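Local coordinates for protein putative thioesterase (Novosphingobium aromaticivorans, PDB 3CJY) that probably hydrolyses acyl-CoA thioesters, as a double-hotdog thioesterase that also binds a calcium ion, at residues T164-R169 with C222-P227; F187-L192 with Q253-K258. One frame throughout, in Å; residues are numbered along the deposited sequence.

Interaction 1: residues T164-R169 with C222-P227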
ATOM      1  N   THR A 164     -12.759  -3.036  12.628  1.00 12.72           N
ATOM      2  CA  THR A 164     -14.141  -3.045  12.101  1.00 13.34           C
ATOM      3  C   THR A 164     -14.227  -4.197  11.106  1.00 13.39           C
ATOM      4  O   THR A 164     -13.412  -4.298  10.171  1.00 13.07           O
ATOM      5  CB  THR A 164     -14.536  -1.717  11.473  1.00 14.16           C
ATOM      6  OG1 THR A 164     -14.580  -0.697  12.490  1.00 14.00           O
ATOM      7  CG2 THR A 164     -15.895  -1.820  10.756  1.00 14.79           C
ATOM      8  N   ARG A 165     -15.173  -5.097  11.361  1.00 12.64           N
ATOM      9  CA  ARG A 165     -15.424  -6.258  10.488  1.00 12.23           C
ATOM     10  C   ARG A 165     -16.865  -6.260  10.014  1.00 11.79           C
ATOM     11  O   ARG A 165     -17.798  -6.294  10.802  1.00 12.47           O
ATOM     12  CB  ARG A 165     -15.077  -7.551  11.189  1.00 12.89           C
ATOM     13  CG  ARG A 165     -13.640  -7.657  11.564  1.00 14.46           C
ATOM     14  CD  ARG A 165     -13.305  -8.789  12.495  1.00 16.34           C
ATOM     15  NE  ARG A 165     -11.873  -9.016  12.470  1.00 16.15           N
ATOM     16  CZ  ARG A 165     -11.162  -9.460  13.483  1.00 17.30           C
ATOM     17  NH1 ARG A 165     -11.754  -9.678  14.642  1.00 19.44           N
ATOM     18  NH2 ARG A 165      -9.863  -9.651  13.335  1.00 19.31           N
ATOM     19  N   LEU A 166     -17.019  -6.086   8.706  1.00 12.36           N
ATOM     20  CA  LEU A 166     -18.325  -6.026   8.055  1.00 12.61           C
ATOM     21  C   LEU A 166     -18.469  -7.108   6.978  1.00 12.92           C
ATOM     22  O   LEU A 166     -17.515  -7.394   6.248  1.00 13.96           O
ATOM     23  CB  LEU A 166     -18.459  -4.648   7.363  1.00 13.60           C
ATOM     24  CG  LEU A 166     -18.289  -3.428   8.239  1.00 13.92           C
ATOM     25  CD1 LEU A 166     -18.373  -2.185   7.302  1.00 12.73           C
ATOM     26  CD2 LEU A 166     -19.363  -3.355   9.246  1.00 14.42           C
ATOM     27  N   TRP A 167     -19.664  -7.677   6.874  1.00 11.63           N
ATOM     28  CA  TRP A 167     -20.030  -8.487   5.733  1.00 11.70           C
ATOM     29  C   TRP A 167     -20.642  -7.517   4.710  1.00 11.99           C
ATOM     30  O   TRP A 167     -21.573  -6.747   5.009  1.00 11.75           O
ATOM     31  CB  TRP A 167     -21.041  -9.590   6.071  1.00 12.61           C
ATOM     32  CG  TRP A 167     -20.499 -10.764   6.784  1.00 11.63           C
ATOM     33  CD1 TRP A 167     -20.736 -11.106   8.077  1.00 12.20           C
ATOM     34  CD2 TRP A 167     -19.637 -11.766   6.254  1.00 11.11           C
ATOM     35  NE1 TRP A 167     -20.103 -12.275   8.379  1.00 13.48           N
ATOM     36  CE2 TRP A 167     -19.382 -12.690   7.296  1.00  8.61           C
ATOM     37  CE3 TRP A 167     -19.041 -11.977   5.030  1.00 12.46           C
ATOM     38  CZ2 TRP A 167     -18.590 -13.837   7.102  1.00 12.90           C
ATOM     39  CZ3 TRP A 167     -18.246 -13.104   4.847  1.00 14.24           C
ATOM     40  CH2 TRP A 167     -18.035 -14.012   5.865  1.00 11.20           C
ATOM     41  N   LEU A 168     -20.137  -7.582   3.490  1.00 12.24           N
ATOM     42  CA  LEU A 168     -20.597  -6.729   2.394  1.00 12.54           C
ATOM     43  C   LEU A 168     -21.047  -7.548   1.206  1.00 12.71           C
ATOM     44  O   LEU A 168     -20.438  -8.527   0.859  1.00 11.34           O
ATOM     45  CB  LEU A 168     -19.476  -5.798   1.901  1.00 12.87           C
ATOM     46  CG  LEU A 168     -18.835  -4.905   2.956  1.00 13.68           C
ATOM     47  CD1 LEU A 168     -17.637  -4.163   2.288  1.00 14.97           C
ATOM     48  CD2 LEU A 168     -19.834  -3.956   3.603  1.00 14.28           C
ATOM     49  N   ARG A 169     -22.144  -7.134   0.598  1.00 14.22           N
ATOM     50  CA  ARG A 169     -22.636  -7.833  -0.573  1.00 14.51           C
ATOM     51  C   ARG A 169     -23.280  -6.840  -1.523  1.00 14.93           C
ATOM     52  O   ARG A 169     -24.170  -6.054  -1.105  1.00 15.64           O
ATOM     53  CB  ARG A 169     -23.650  -8.906  -0.191  1.00 15.16           C
ATOM     54  CG  ARG A 169     -24.080  -9.690  -1.444  1.00 18.30           C
ATOM     55  CD  ARG A 169     -24.993 -10.835  -1.132  1.00 21.75           C
ATOM     56  NE  ARG A 169     -26.253 -10.472  -0.490  1.00 23.92           N
ATOM     57  CZ  ARG A 169     -27.123 -11.398  -0.063  1.00 27.87           C
ATOM     58  NH1 ARG A 169     -26.850 -12.683  -0.243  1.00 29.98           N
ATOM     59  NH2 ARG A 169     -28.262 -11.062   0.546  1.00 28.76           N
ATOM     60  N   CYS A 222     -15.117  -7.889   5.009  1.00 12.52           N
ATOM     61  CA  CYS A 222     -14.332  -6.652   4.914  1.00 13.52           C
ATOM     62  C   CYS A 222     -13.750  -6.458   6.325  1.00 13.14           C
ATOM     63  O   CYS A 222     -14.402  -5.989   7.259  1.00 14.28           O
ATOM     64  CB  CYS A 222     -15.210  -5.494   4.452  1.00 13.34           C
ATOM     65  SG  CYS A 222     -14.359  -3.913   4.449  1.00 15.71           S
ATOM     66  N   ASP A 223     -12.497  -6.879   6.449  1.00 13.60           N
ATOM     67  CA  ASP A 223     -11.803  -6.999   7.733  1.00 13.45           C
ATOM     68  C   ASP A 223     -10.728  -5.929   7.879  1.00 14.40           C
ATOM     69  O   ASP A 223      -9.644  -6.069   7.336  1.00 13.31           O
ATOM     70  CB  ASP A 223     -11.210  -8.439   7.682  1.00 13.90           C
ATOM     71  CG  ASP A 223     -10.486  -8.868   8.936  1.00 16.26           C
ATOM     72  OD1 ASP A 223     -10.607  -8.207   9.970  1.00 13.42           O
ATOM     73  OD2 ASP A 223      -9.790  -9.914   8.838  1.00 16.86           O
HETATM   74  N   MSE A 224     -11.067  -4.890   8.640  1.00 12.85           N
HETATM   75  CA  MSE A 224     -10.329  -3.639   8.753  1.00 12.41           C
HETATM   76  C   MSE A 224      -9.740  -3.319  10.084  1.00 12.30           C
HETATM   77  O   MSE A 224     -10.265  -3.675  11.153  1.00 11.27           O
HETATM   78  CB  MSE A 224     -11.283  -2.463   8.385  1.00 11.84           C
HETATM   79  CG  MSE A 224     -11.881  -2.557   7.002  1.00 12.87           C
HETATM   80 SE   MSE A 224     -13.081  -1.200   6.441  0.75 10.64          SE
HETATM   81  CE  MSE A 224     -14.575  -1.777   7.500  1.00 14.05           C
ATOM     82  N   ILE A 225      -8.610  -2.623  10.024  1.00 12.38           N
ATOM     83  CA  ILE A 225      -7.996  -2.087  11.226  1.00 12.81           C
ATOM     84  C   ILE A 225      -7.490  -0.673  10.957  1.00 12.44           C
ATOM     85  O   ILE A 225      -6.953  -0.372   9.875  1.00 12.02           O
ATOM     86  CB  ILE A 225      -6.826  -3.017  11.770  1.00 12.74           C
ATOM     87  CG1 ILE A 225      -6.317  -2.527  13.115  1.00 14.62           C
ATOM     88  CG2 ILE A 225      -5.689  -3.071  10.731  1.00 12.01           C
ATOM     89  CD1 ILE A 225      -5.452  -3.536  13.881  1.00 14.10           C
ATOM     90  N   ILE A 226      -7.650   0.190  11.951  1.00 11.86           N
ATOM     91  CA  ILE A 226      -7.009   1.527  11.964  1.00 12.87           C
ATOM     92  C   ILE A 226      -6.008   1.430  13.118  1.00 12.35           C
ATOM     93  O   ILE A 226      -6.368   1.467  14.287  1.00 12.91           O
ATOM     94  CB  ILE A 226      -8.012   2.684  12.281  1.00 13.83           C
ATOM     95  CG1 ILE A 226      -9.177   2.693  11.302  1.00 14.77           C
ATOM     96  CG2 ILE A 226      -7.264   3.979  12.246  1.00 13.14           C
ATOM     97  CD1 ILE A 226      -8.778   2.926   9.837  1.00 13.26           C
ATOM     98  N   PRO A 227      -4.713   1.232  12.802  1.00 13.10           N
ATOM     99  CA  PRO A 227      -3.805   0.956  13.898  1.00 11.40           C
ATOM    100  C   PRO A 227      -3.237   2.175  14.628  1.00 10.81           C
ATOM    101  O   PRO A 227      -2.843   2.084  15.791  1.00 11.50           O
ATOM    102  CB  PRO A 227      -2.659   0.189  13.191  1.00 12.43           C
ATOM    103  CG  PRO A 227      -2.609   0.796  11.863  1.00 13.18           C
ATOM    104  CD  PRO A 227      -4.081   1.002  11.493  1.00 13.12           C
TER
HETATM  105  O   HOH W   1      -8.399 -10.487  10.894  1.00 16.08           O
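T164-R169 and C222-P227 run antiparallel as adjacent strands, 161° between their directions. T164 and M224 form one hydrogen-bonded pair, L166 and C222 the next, and R165 faces D223 in the non-hydrogen-bonded pair between them. C222 N gives a 2.7 Å bond to L166 O, and CA of R165 adds a C-H...O contact to O of C222. On one face R165 and D223 lie side by side. The arginine chain is extended, which suits a charge carried across to the neighbouring strand: NE reaches OD1 of D223 at 2.9 Å in a nearly straight salt bridge. OD1 lies in the guanidinium plane but is met from above the carboxylate plane, the two groups being turned 54° apart. A water accepts from R165 NH2 and donates to D223 OD2, closing a second link, while W241 NE1 also bonds OD2. A leucine in place of R165 would probably leave D223 OD1 without its charged mate and the water without its arginine donor. The other face is largely apolar, the threonine offering its methyl here. CE of selenomethionine M224, swung round by the bend at chi3 (-75°), reaches CG2 of T164 at 3.5 Å and CD1 of L166 at 3.8 Å; a flexible, unbranched chain suits this reach. Small C222 leaves its CB to CD1 of L168, 3.5 Å away. Strand 149-153 flanks T164-R169 and strand 233-241 flanks C222-P227, while helix 188-196 covers T164 and M224 on the apolar face, as the central helix of a hotdog fold does.

Interaction 2: residues F187-L192 with Q253-K258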
ATOM      1  N   PHE A 187     -13.786   0.915   2.118  1.00 13.31           N
ATOM      2  CA  PHE A 187     -14.654   1.076   3.268  1.00 13.63           C
ATOM      3  C   PHE A 187     -13.850   1.473   4.545  1.00 14.07           C
ATOM      4  O   PHE A 187     -14.399   1.689   5.614  1.00 14.61           O
ATOM      5  CB  PHE A 187     -15.472  -0.188   3.517  1.00 14.40           C
ATOM      6  CG  PHE A 187     -16.759  -0.247   2.744  1.00 13.89           C
ATOM      7  CD1 PHE A 187     -16.758  -0.230   1.356  1.00 15.52           C
ATOM      8  CD2 PHE A 187     -17.976  -0.363   3.426  1.00 15.02           C
ATOM      9  CE1 PHE A 187     -17.918  -0.273   0.638  1.00 15.02           C
ATOM     10  CE2 PHE A 187     -19.167  -0.436   2.709  1.00 15.78           C
ATOM     11  CZ  PHE A 187     -19.126  -0.402   1.309  1.00 14.47           C
ATOM     12  N   LEU A 188     -12.546   1.670   4.390  1.00 13.53           N
ATOM     13  CA  LEU A 188     -11.712   2.039   5.547  1.00 12.59           C
ATOM     14  C   LEU A 188     -12.129   3.360   6.180  1.00 14.12           C
ATOM     15  O   LEU A 188     -11.943   3.519   7.363  1.00 13.95           O
ATOM     16  CB  LEU A 188     -10.207   2.015   5.240  1.00 13.02           C
ATOM     17  CG  LEU A 188      -9.570   0.648   5.373  1.00 11.33           C
ATOM     18  CD1 LEU A 188      -8.208   0.587   4.722  1.00 14.86           C
ATOM     19  CD2 LEU A 188      -9.503   0.238   6.861  1.00 12.75           C
ATOM     20  N   PRO A 189     -12.611   4.346   5.385  1.00 13.50           N
ATOM     21  CA  PRO A 189     -13.071   5.563   6.109  1.00 14.43           C
ATOM     22  C   PRO A 189     -14.156   5.288   7.175  1.00 14.39           C
ATOM     23  O   PRO A 189     -14.210   5.930   8.216  1.00 14.85           O
ATOM     24  CB  PRO A 189     -13.514   6.485   4.966  1.00 13.87           C
ATOM     25  CG  PRO A 189     -12.687   6.032   3.791  1.00 14.92           C
ATOM     26  CD  PRO A 189     -12.576   4.557   3.917  1.00 14.13           C
ATOM     27  N   ILE A 190     -14.974   4.267   6.965  1.00 14.82           N
ATOM     28  CA  ILE A 190     -16.005   3.882   7.931  1.00 15.02           C
ATOM     29  C   ILE A 190     -15.316   3.309   9.169  1.00 14.92           C
ATOM     30  O   ILE A 190     -15.668   3.638  10.293  1.00 15.19           O
ATOM     31  CB  ILE A 190     -17.007   2.863   7.313  1.00 16.44           C
ATOM     32  CG1 ILE A 190     -17.835   3.563   6.214  1.00 18.71           C
ATOM     33  CG2 ILE A 190     -17.892   2.279   8.384  1.00 18.21           C
ATOM     34  CD1 ILE A 190     -18.681   2.622   5.426  1.00 21.86           C
ATOM     35  N   ALA A 191     -14.251   2.558   8.948  1.00 12.76           N
ATOM     36  CA  ALA A 191     -13.499   1.984  10.060  1.00 12.66           C
ATOM     37  C   ALA A 191     -12.841   3.121  10.862  1.00 12.18           C
ATOM     38  O   ALA A 191     -12.763   3.067  12.100  1.00 14.86           O
ATOM     39  CB  ALA A 191     -12.413   1.038   9.556  1.00 12.72           C
ATOM     40  N   LEU A 192     -12.444   4.177  10.171  1.00 14.60           N
ATOM     41  CA  LEU A 192     -11.807   5.325  10.866  1.00 14.01           C
ATOM     42  C   LEU A 192     -12.831   6.007  11.766  1.00 15.24           C
ATOM     43  O   LEU A 192     -12.556   6.336  12.920  1.00 15.05           O
ATOM     44  CB  LEU A 192     -11.195   6.284   9.867  1.00 14.10           C
ATOM     45  CG  LEU A 192     -10.585   7.531  10.479  1.00 14.52           C
ATOM     46  CD1 LEU A 192      -9.501   7.173  11.530  1.00 15.77           C
ATOM     47  CD2 LEU A 192     -10.088   8.491   9.371  1.00 18.98           C
ATOM     48  N   GLN A 253      -4.765   2.448   3.029  1.00 14.67           N
ATOM     49  CA  GLN A 253      -4.779   3.875   2.711  1.00 13.86           C
ATOM     50  C   GLN A 253      -4.427   4.712   3.923  1.00 14.62           C
ATOM     51  O   GLN A 253      -4.438   4.241   5.058  1.00 12.72           O
ATOM     52  CB  GLN A 253      -6.137   4.372   2.238  1.00 14.44           C
ATOM     53  CG  GLN A 253      -7.258   4.212   3.289  1.00 13.97           C
ATOM     54  CD  GLN A 253      -8.590   4.728   2.796  1.00 15.46           C
ATOM     55  OE1 GLN A 253      -8.983   5.854   3.131  1.00 15.99           O
ATOM     56  NE2 GLN A 253      -9.273   3.932   1.977  1.00 13.42           N
ATOM     57  N   SER A 254      -4.079   5.954   3.628  1.00 14.63           N
ATOM     58  CA  SER A 254      -3.865   6.994   4.624  1.00 13.66           C
ATOM     59  C   SER A 254      -4.975   7.979   4.452  1.00 14.87           C
ATOM     60  O   SER A 254      -5.507   8.122   3.353  1.00 14.40           O
ATOM     61  CB  SER A 254      -2.500   7.656   4.491  1.00 14.66           C
ATOM     62  OG  SER A 254      -1.498   6.688   4.722  1.00 14.47           O
ATOM     63  N   LEU A 255      -5.337   8.636   5.534  1.00 13.88           N
ATOM     64  CA  LEU A 255      -6.457   9.564   5.545  1.00 15.16           C
ATOM     65  C   LEU A 255      -6.146  10.857   6.252  1.00 16.31           C
ATOM     66  O   LEU A 255      -5.388  10.894   7.223  1.00 14.65           O
ATOM     67  CB  LEU A 255      -7.651   8.920   6.253  1.00 15.80           C
ATOM     68  CG  LEU A 255      -8.208   7.532   5.850  1.00 18.72           C
ATOM     69  CD1 LEU A 255      -7.697   6.435   6.767  1.00 17.12           C
ATOM     70  CD2 LEU A 255      -9.745   7.533   5.883  1.00 18.16           C
ATOM     71  N   LEU A 256      -6.766  11.931   5.750  1.00 16.74           N
ATOM     72  CA  LEU A 256      -6.663  13.265   6.358  1.00 19.41           C
ATOM     73  C   LEU A 256      -7.846  13.362   7.298  1.00 20.51           C
ATOM     74  O   LEU A 256      -9.011  13.130   6.916  1.00 20.37           O
ATOM     75  CB  LEU A 256      -6.762  14.367   5.297  1.00 20.32           C
ATOM     76  CG  LEU A 256      -6.686  15.802   5.823  1.00 22.69           C
ATOM     77  CD1 LEU A 256      -5.249  16.120   6.000  1.00 25.71           C
ATOM     78  CD2 LEU A 256      -7.330  16.784   4.866  1.00 28.75           C
ATOM     79  N   LEU A 257      -7.541  13.667   8.545  1.00 22.57           N
ATOM     80  CA  LEU A 257      -8.556  13.741   9.585  1.00 23.96           C
ATOM     81  C   LEU A 257      -9.379  15.020   9.475  1.00 25.90           C
ATOM     82  O   LEU A 257      -8.859  16.095   9.189  1.00 25.49           O
ATOM     83  CB  LEU A 257      -7.927  13.676  10.996  1.00 23.90           C
ATOM     84  CG  LEU A 257      -7.288  12.346  11.429  1.00 23.77           C
ATOM     85  CD1 LEU A 257      -6.897  12.397  12.916  1.00 23.33           C
ATOM     86  CD2 LEU A 257      -8.208  11.181  11.179  1.00 22.35           C
ATOM     87  N   LYS A 258     -10.670  14.868   9.706  1.00 29.20           N
ATOM     88  CA  LYS A 258     -11.580  16.007   9.734  1.00 31.83           C
ATOM     89  C   LYS A 258     -11.386  16.594  11.116  1.00 33.94           C
ATOM     90  O   LYS A 258     -11.397  15.884  12.135  1.00 34.16           O
ATOM     91  CB  LYS A 258     -13.043  15.578   9.535  1.00 32.18           C
TER
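L192 and L255 meet end on, their CD2 methyls 3.6 Å apart, where the helix of the C-terminal hotdog domain lies against its curved antiparallel sheet. Helix 188-192 crosses strand 253-256 at 54° with the axes 10.0 Å apart, a separation that side chains from both sides fill. L192 starts with CG anti to its own N (chi1 177°), and its CD2 ends between two leucines: it also meets CD2 of L257 at 3.7 Å, those two chains crossing at a slant. Branched, flexible leucines suit such a junction, since one methyl at the end of a leucine can serve two neighbours, as CD2 of L192 does. P189, in the first turn of the helix, where a missing N-H costs no helical bond, lies crosswise, at about a right angle, to the side chains of both L255 and Q253. Its CG lies 3.9 Å from CD2 of L255. L188 and Q253 pass alongside, pointing opposite ways, so that CD1 of the leucine comes 4.0 Å from CG of the glutamine. Q253 places CG between its backbone N and carbonyl carbon (chi1 62°) and then runs straight out, carrying a buried amide up to the start of the helix. Glutamine fits here because both ends of that amide find partners: OE1 bonds to S204 OG, and NE2 to D186 OD1 just before the helix. These two bonds should fix the rotation of the amide, while its contacts with the helix segment are van der Waals ones: NE2 rests 3.9 Å from L188 CB, and OE1 3.8 Å from P189 CG.

Overall arrangement
After the N-terminal hotdog half, the chain lays down strand 163-170, then helix 188-196, before strand 220-230 returns to pair with the first and so closes interaction 1 over a 52-residue loop. Strand 247-256 comes last, closing interaction 2 over 60 residues. The segments alternate along the sequence, so the two loops cross rather than nest: the helix of interaction 2 lies within the loop closed by interaction 1. Their centres are about 12 Å apart and they touch directly, SE of M224 lying 3.3 Å from O of F187. Together they tie the strand pair 163-170/220-230, the helix and the C-terminal strand into one hotdog domain.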